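Side-chain contacts in 433aa long hypothetical phosphoribosylglycinamide formyl transferase (Pyrococcus horikoshii, PDB 2DWC), which is an uncharacterised member of the ATP-grasp family, with a nucleotide-binding ATP-grasp domain and a PurT-type C-terminal domain, that holds ADP: residues N111-A114 / T115-M119; K403-M406 / V407-I411. All blocks are in the same frame, centred on the assembly; numbering follows the deposited sequence.

Interaction 1: residues N111-A114 / T115-M119; sequences NARA and TWIAM
T115 faces back to N111 through a water at the first turn of helix 112-118: this water donates to N111 O at 2.7 Å and accepts from T115 OG1, whose hydroxyl is also hydrogen-bonded to R295. The turn is started by N111 at the N-cap position, where its OD1 accepts from A114 N at 2.9 Å, the C=O pointing almost straight at the donor; its ND2 is held by L270 O. W116 follows with a backbone bond to A112 O, which lies 3.3 Å from W116 N. Its indole stands beside the side chain of R113, NE of R113 lying 3.9 Å from CZ3 of W116, with guanidinium and ring planes turned 46° apart. With CG anti to the backbone N (chi1 -178°), the extended R113 chain runs alongside the helix and brings its guanidinium against both CZ3 of W116 and CD1 of I117. I117, one residue on, gives its N to R113 O at 2.8 Å and lays CD1 over one face of the guanidinium, 3.6 Å from R113 CZ. A118 closes the series with its N bonded to A114 O at 3.0 Å. The arrangement is that of a short, N-capped helix wedged between helices 95-103 and 121-132. F99 meets the W116 ring edge-to-face and R123 makes a cation-pi contact with it, while I117 packs on L124 and T127 of helix 121-132.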
ATOM      1  N   ASN B 111       8.854 -24.196  -0.284  1.00 17.21           N
ATOM      2  CA  ASN B 111       8.667 -25.617   0.118  1.00 17.33           C
ATOM      3  C   ASN B 111       9.422 -25.686   1.452  1.00 16.86           C
ATOM      4  O   ASN B 111      10.226 -24.793   1.784  1.00 19.10           O
ATOM      5  CB  ASN B 111       9.199 -26.699  -0.898  1.00 15.15           C
ATOM      6  CG  ASN B 111      10.558 -26.380  -1.438  1.00 22.07           C
ATOM      7  OD1 ASN B 111      11.508 -26.168  -0.693  1.00 20.39           O
ATOM      8  ND2 ASN B 111      10.662 -26.345  -2.776  1.00 15.14           N
ATOM      9  N   ALA B 112       9.176 -26.732   2.220  1.00 17.20           N
ATOM     10  CA  ALA B 112       9.812 -26.844   3.528  1.00 20.48           C
ATOM     11  C   ALA B 112      11.331 -27.007   3.426  1.00 19.93           C
ATOM     12  O   ALA B 112      12.088 -26.416   4.185  1.00 19.07           O
ATOM     13  CB  ALA B 112       9.177 -28.044   4.301  1.00 17.04           C
ATOM     14  N   ARG B 113      11.774 -27.782   2.444  1.00 18.55           N
ATOM     15  CA  ARG B 113      13.202 -28.045   2.293  1.00 20.05           C
ATOM     16  C   ARG B 113      14.038 -26.783   2.087  1.00 21.39           C
ATOM     17  O   ARG B 113      15.153 -26.665   2.615  1.00 20.71           O
ATOM     18  CB  ARG B 113      13.398 -29.038   1.136  1.00 20.39           C
ATOM     19  CG  ARG B 113      14.886 -29.421   0.937  1.00 28.24           C
ATOM     20  CD  ARG B 113      15.026 -30.799   0.306  1.00 43.74           C
ATOM     21  NE  ARG B 113      16.377 -31.354   0.497  1.00 55.11           N
ATOM     22  CZ  ARG B 113      17.432 -31.029  -0.247  1.00 54.67           C
ATOM     23  NH1 ARG B 113      17.293 -30.166  -1.244  1.00 57.21           N
ATOM     24  NH2 ARG B 113      18.634 -31.536   0.021  1.00 50.00           N
ATOM     25  N   ALA B 114      13.492 -25.800   1.362  1.00 21.37           N
ATOM     26  CA  ALA B 114      14.254 -24.569   1.123  1.00 24.86           C
ATOM     27  C   ALA B 114      14.620 -23.846   2.394  1.00 26.45           C
ATOM     28  O   ALA B 114      15.720 -23.329   2.511  1.00 21.23           O
ATOM     29  CB  ALA B 114      13.480 -23.608   0.164  1.00 21.72           C
ATOM     30  N   THR B 115      13.707 -23.797   3.360  1.00 18.69           N
ATOM     31  CA  THR B 115      14.013 -23.120   4.613  1.00 19.56           C
ATOM     32  C   THR B 115      15.036 -23.924   5.391  1.00 22.25           C
ATOM     33  O   THR B 115      15.976 -23.362   5.976  1.00 25.64           O
ATOM     34  CB  THR B 115      12.728 -22.907   5.427  1.00 23.40           C
ATOM     35  OG1 THR B 115      11.934 -21.945   4.727  1.00 25.09           O
ATOM     36  CG2 THR B 115      13.021 -22.370   6.843  1.00 26.55           C
ATOM     37  N   TRP B 116      14.905 -25.236   5.339  1.00 20.56           N
ATOM     38  CA  TRP B 116      15.839 -26.100   6.063  1.00 19.74           C
ATOM     39  C   TRP B 116      17.246 -26.010   5.443  1.00 26.64           C
ATOM     40  O   TRP B 116      18.239 -26.026   6.166  1.00 25.62           O
ATOM     41  CB  TRP B 116      15.278 -27.527   6.035  1.00 23.94           C
ATOM     42  CG  TRP B 116      16.187 -28.592   6.518  1.00 27.41           C
ATOM     43  CD1 TRP B 116      16.333 -29.037   7.808  1.00 28.28           C
ATOM     44  CD2 TRP B 116      17.003 -29.430   5.701  1.00 24.56           C
ATOM     45  NE1 TRP B 116      17.199 -30.118   7.837  1.00 28.66           N
ATOM     46  CE2 TRP B 116      17.620 -30.379   6.555  1.00 30.59           C
ATOM     47  CE3 TRP B 116      17.267 -29.479   4.322  1.00 32.79           C
ATOM     48  CZ2 TRP B 116      18.484 -31.365   6.072  1.00 36.03           C
ATOM     49  CZ3 TRP B 116      18.133 -30.470   3.844  1.00 35.12           C
ATOM     50  CH2 TRP B 116      18.724 -31.389   4.717  1.00 33.18           C
ATOM     51  N   ILE B 117      17.337 -25.880   4.121  1.00 23.64           N
ATOM     52  CA  ILE B 117      18.635 -25.745   3.482  1.00 22.00           C
ATOM     53  C   ILE B 117      19.267 -24.404   3.792  1.00 28.88           C
ATOM     54  O   ILE B 117      20.391 -24.345   4.271  1.00 29.18           O
ATOM     55  CB  ILE B 117      18.543 -25.862   1.960  1.00 20.32           C
ATOM     56  CG1 ILE B 117      18.295 -27.309   1.572  1.00 28.40           C
ATOM     57  CG2 ILE B 117      19.829 -25.310   1.296  1.00 30.18           C
ATOM     58  CD1 ILE B 117      18.172 -27.515   0.073  1.00 36.82           C
ATOM     59  N   ALA B 118      18.511 -23.326   3.580  1.00 25.51           N
ATOM     60  CA  ALA B 118      19.046 -21.986   3.763  1.00 28.63           C
ATOM     61  C   ALA B 118      19.479 -21.631   5.161  1.00 30.32           C
ATOM     62  O   ALA B 118      20.267 -20.698   5.360  1.00 34.15           O
ATOM     63  CB  ALA B 118      18.018 -20.933   3.244  1.00 26.78           C
ATOM     64  N   MET B 119      19.002 -22.359   6.151  1.00 27.97           N
ATOM     65  CA  MET B 119      19.385 -22.003   7.498  1.00 34.37           C
ATOM     66  C   MET B 119      20.671 -22.663   7.996  1.00 36.58           C
ATOM     67  O   MET B 119      21.095 -22.418   9.118  1.00 36.29           O
ATOM     68  CB  MET B 119      18.227 -22.306   8.439  1.00 38.93           C
ATOM     69  CG  MET B 119      17.827 -23.738   8.485  1.00 49.00           C
ATOM     70  SD  MET B 119      18.897 -24.556   9.658  1.00 50.63           S
ATOM     71  CE  MET B 119      18.378 -23.695  11.223  1.00 55.61           C
TER
HETATM   72  O   HOH W   1       9.739 -22.997   3.777  1.00 20.26           O

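Interaction 2: residues K403-M406 / V407-I411; sequences KAEM and VAHMI
V407 N bonds to K403 O at 2.9 Å and nearly straight, with an N-H...O angle of 168°, and CG2 of V407 also packs against this oxygen, 3.3 Å from K403 O. The K403 ammonium is held by P369 O. Two residues further along, E405 O accepts from H409 N at 3.0 Å, an i to i+4 helix bond, and lies over one face of the imidazole, 3.3 Å from H409 CG. The ring is brought back over this carbonyl because H409 CG stands anti to its own carbonyl carbon (chi1 -71°). The extended E405 side chain passes the same ring obliquely, its CG 3.5 Å from H409 CE1 and the carboxylate plane 46° from that of the imidazole. OE2 of E405 stays 4.4 Å from ND1 of H409, too far for a direct bond, although the carboxylate would probably favour a positive charge on the ring. One residue on, M406 and M410 lie side by side and point the same way, the terminal CE of M410 resting 3.6 Å from M406 CG. M410 N reaches M406 O by a weak bond only, and also gives a hydrogen bond to V407 O at 3.1 Å. Helix 397-409 lies on the large mixed sheet: A404 and A408 rest on strands 343-349 and 386-393, V407 reaches strand 371-375, and the H409 ring meets H346 edge-to-face.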
ATOM      1  N   LYS B 403      19.017  10.921  -0.543  1.00 22.85           N
ATOM      2  CA  LYS B 403      17.807  11.455   0.057  1.00 21.22           C
ATOM      3  C   LYS B 403      17.187  10.566   1.154  1.00 19.33           C
ATOM      4  O   LYS B 403      16.754  11.091   2.203  1.00 21.06           O
ATOM      5  CB  LYS B 403      16.794  11.711  -1.021  1.00 20.06           C
ATOM      6  CG  LYS B 403      15.532  12.332  -0.541  1.00 24.25           C
ATOM      7  CD  LYS B 403      14.716  12.761  -1.738  1.00 23.15           C
ATOM      8  CE  LYS B 403      15.207  14.102  -2.287  1.00 26.87           C
ATOM      9  NZ  LYS B 403      14.260  14.644  -3.297  1.00 24.01           N
ATOM     10  N   ALA B 404      17.132   9.253   0.909  1.00 19.82           N
ATOM     11  CA  ALA B 404      16.603   8.329   1.924  1.00 20.83           C
ATOM     12  C   ALA B 404      17.460   8.444   3.179  1.00 23.30           C
ATOM     13  O   ALA B 404      16.962   8.468   4.295  1.00 21.30           O
ATOM     14  CB  ALA B 404      16.610   6.858   1.399  1.00 20.76           C
ATOM     15  N   GLU B 405      18.778   8.489   3.000  1.00 20.65           N
ATOM     16  CA  GLU B 405      19.656   8.652   4.159  1.00 21.12           C
ATOM     17  C   GLU B 405      19.385   9.950   4.913  1.00 19.12           C
ATOM     18  O   GLU B 405      19.311   9.966   6.160  1.00 22.79           O
ATOM     19  CB  GLU B 405      21.121   8.628   3.721  1.00 26.68           C
ATOM     20  CG  GLU B 405      22.090   8.729   4.867  1.00 28.21           C
ATOM     21  CD  GLU B 405      23.526   8.730   4.367  1.00 47.62           C
ATOM     22  OE1 GLU B 405      23.776   9.287   3.273  1.00 50.58           O
ATOM     23  OE2 GLU B 405      24.398   8.183   5.071  1.00 51.86           O
ATOM     24  N   MET B 406      19.239  11.065   4.180  1.00 19.19           N
ATOM     25  CA  MET B 406      18.982  12.334   4.819  1.00 23.70           C
ATOM     26  C   MET B 406      17.663  12.326   5.597  1.00 23.15           C
ATOM     27  O   MET B 406      17.608  12.818   6.713  1.00 23.24           O
ATOM     28  CB  MET B 406      18.990  13.455   3.765  1.00 29.12           C
ATOM     29  CG  MET B 406      18.474  14.773   4.287  1.00 34.35           C
ATOM     30  SD  MET B 406      18.531  16.078   3.028  1.00 39.67           S
ATOM     31  CE  MET B 406      17.005  15.753   2.008  1.00 35.74           C
ATOM     32  N   VAL B 407      16.604  11.779   4.999  1.00 21.42           N
ATOM     33  CA  VAL B 407      15.297  11.696   5.678  1.00 20.64           C
ATOM     34  C   VAL B 407      15.398  10.831   6.948  1.00 20.11           C
ATOM     35  O   VAL B 407      14.912  11.218   8.022  1.00 20.31           O
ATOM     36  CB  VAL B 407      14.208  11.121   4.708  1.00 21.90           C
ATOM     37  CG1 VAL B 407      12.879  10.834   5.483  1.00 22.95           C
ATOM     38  CG2 VAL B 407      13.927  12.150   3.600  1.00 21.69           C
ATOM     39  N   ALA B 408      16.055   9.684   6.861  1.00 19.85           N
ATOM     40  CA  ALA B 408      16.182   8.851   8.054  1.00 20.92           C
ATOM     41  C   ALA B 408      16.920   9.587   9.161  1.00 28.39           C
ATOM     42  O   ALA B 408      16.540   9.508  10.332  1.00 21.91           O
ATOM     43  CB  ALA B 408      16.906   7.547   7.732  1.00 19.74           C
ATOM     44  N   HIS B 409      17.999  10.278   8.798  1.00 21.87           N
ATOM     45  CA  HIS B 409      18.779  11.001   9.795  1.00 23.56           C
ATOM     46  C   HIS B 409      18.083  12.206  10.432  1.00 23.99           C
ATOM     47  O   HIS B 409      18.558  12.709  11.440  1.00 29.95           O
ATOM     48  CB  HIS B 409      20.138  11.394   9.198  1.00 31.49           C
ATOM     49  CG  HIS B 409      21.055  10.226   8.995  1.00 40.25           C
ATOM     50  ND1 HIS B 409      22.228  10.314   8.270  1.00 53.32           N
ATOM     51  CD2 HIS B 409      20.979   8.945   9.429  1.00 49.84           C
ATOM     52  CE1 HIS B 409      22.832   9.137   8.268  1.00 48.92           C
ATOM     53  NE2 HIS B 409      22.097   8.289   8.963  1.00 48.93           N
ATOM     54  N   MET B 410      16.968  12.667   9.853  1.00 19.54           N
ATOM     55  CA  MET B 410      16.206  13.761  10.413  1.00 22.15           C
ATOM     56  C   MET B 410      15.269  13.293  11.532  1.00 24.38           C
ATOM     57  O   MET B 410      14.679  14.110  12.255  1.00 23.83           O
ATOM     58  CB  MET B 410      15.364  14.410   9.318  1.00 24.29           C
ATOM     59  CG  MET B 410      16.196  15.215   8.318  1.00 26.35           C
ATOM     60  SD  MET B 410      15.109  15.886   7.030  1.00 31.07           S
ATOM     61  CE  MET B 410      16.193  16.926   6.082  1.00 32.47           C
ATOM     62  N   ILE B 411      15.126  11.979  11.669  1.00 21.62           N
ATOM     63  CA  ILE B 411      14.206  11.457  12.678  1.00 20.61           C
ATOM     64  C   ILE B 411      14.888  11.057  13.986  1.00 22.33           C
ATOM     65  O   ILE B 411      15.929  10.387  13.976  1.00 25.56           O
ATOM     66  CB  ILE B 411      13.409  10.280  12.067  1.00 24.89           C
ATOM     67  CG1 ILE B 411      12.495  10.844  10.948  1.00 24.94           C
ATOM     68  CG2 ILE B 411      12.563   9.571  13.167  1.00 22.14           C
ATOM     69  CD1 ILE B 411      11.996   9.795  10.036  1.00 38.07           C
TER

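Overall arrangement
From the N terminus, the chain first completes the parallel sheet of the preATP-grasp region and then enters interaction 1, the capped helix 112-118 that leads on to helix 121-132; the side chain of A118 is about 10 Å from the bound ADP. Interaction 2 comes much later, in the later part of helix 397-409, against strands 343-349, 371-375 and 386-393 of the large mixed sheet. Each contact is confined to adjoining turns of one helix and closes no long loop, so the two follow in series, neither nested nor crossed. Their centres are 36 Å apart, on opposite sides of the chain's centre, and their nearest atoms remain about 28 Å from each other.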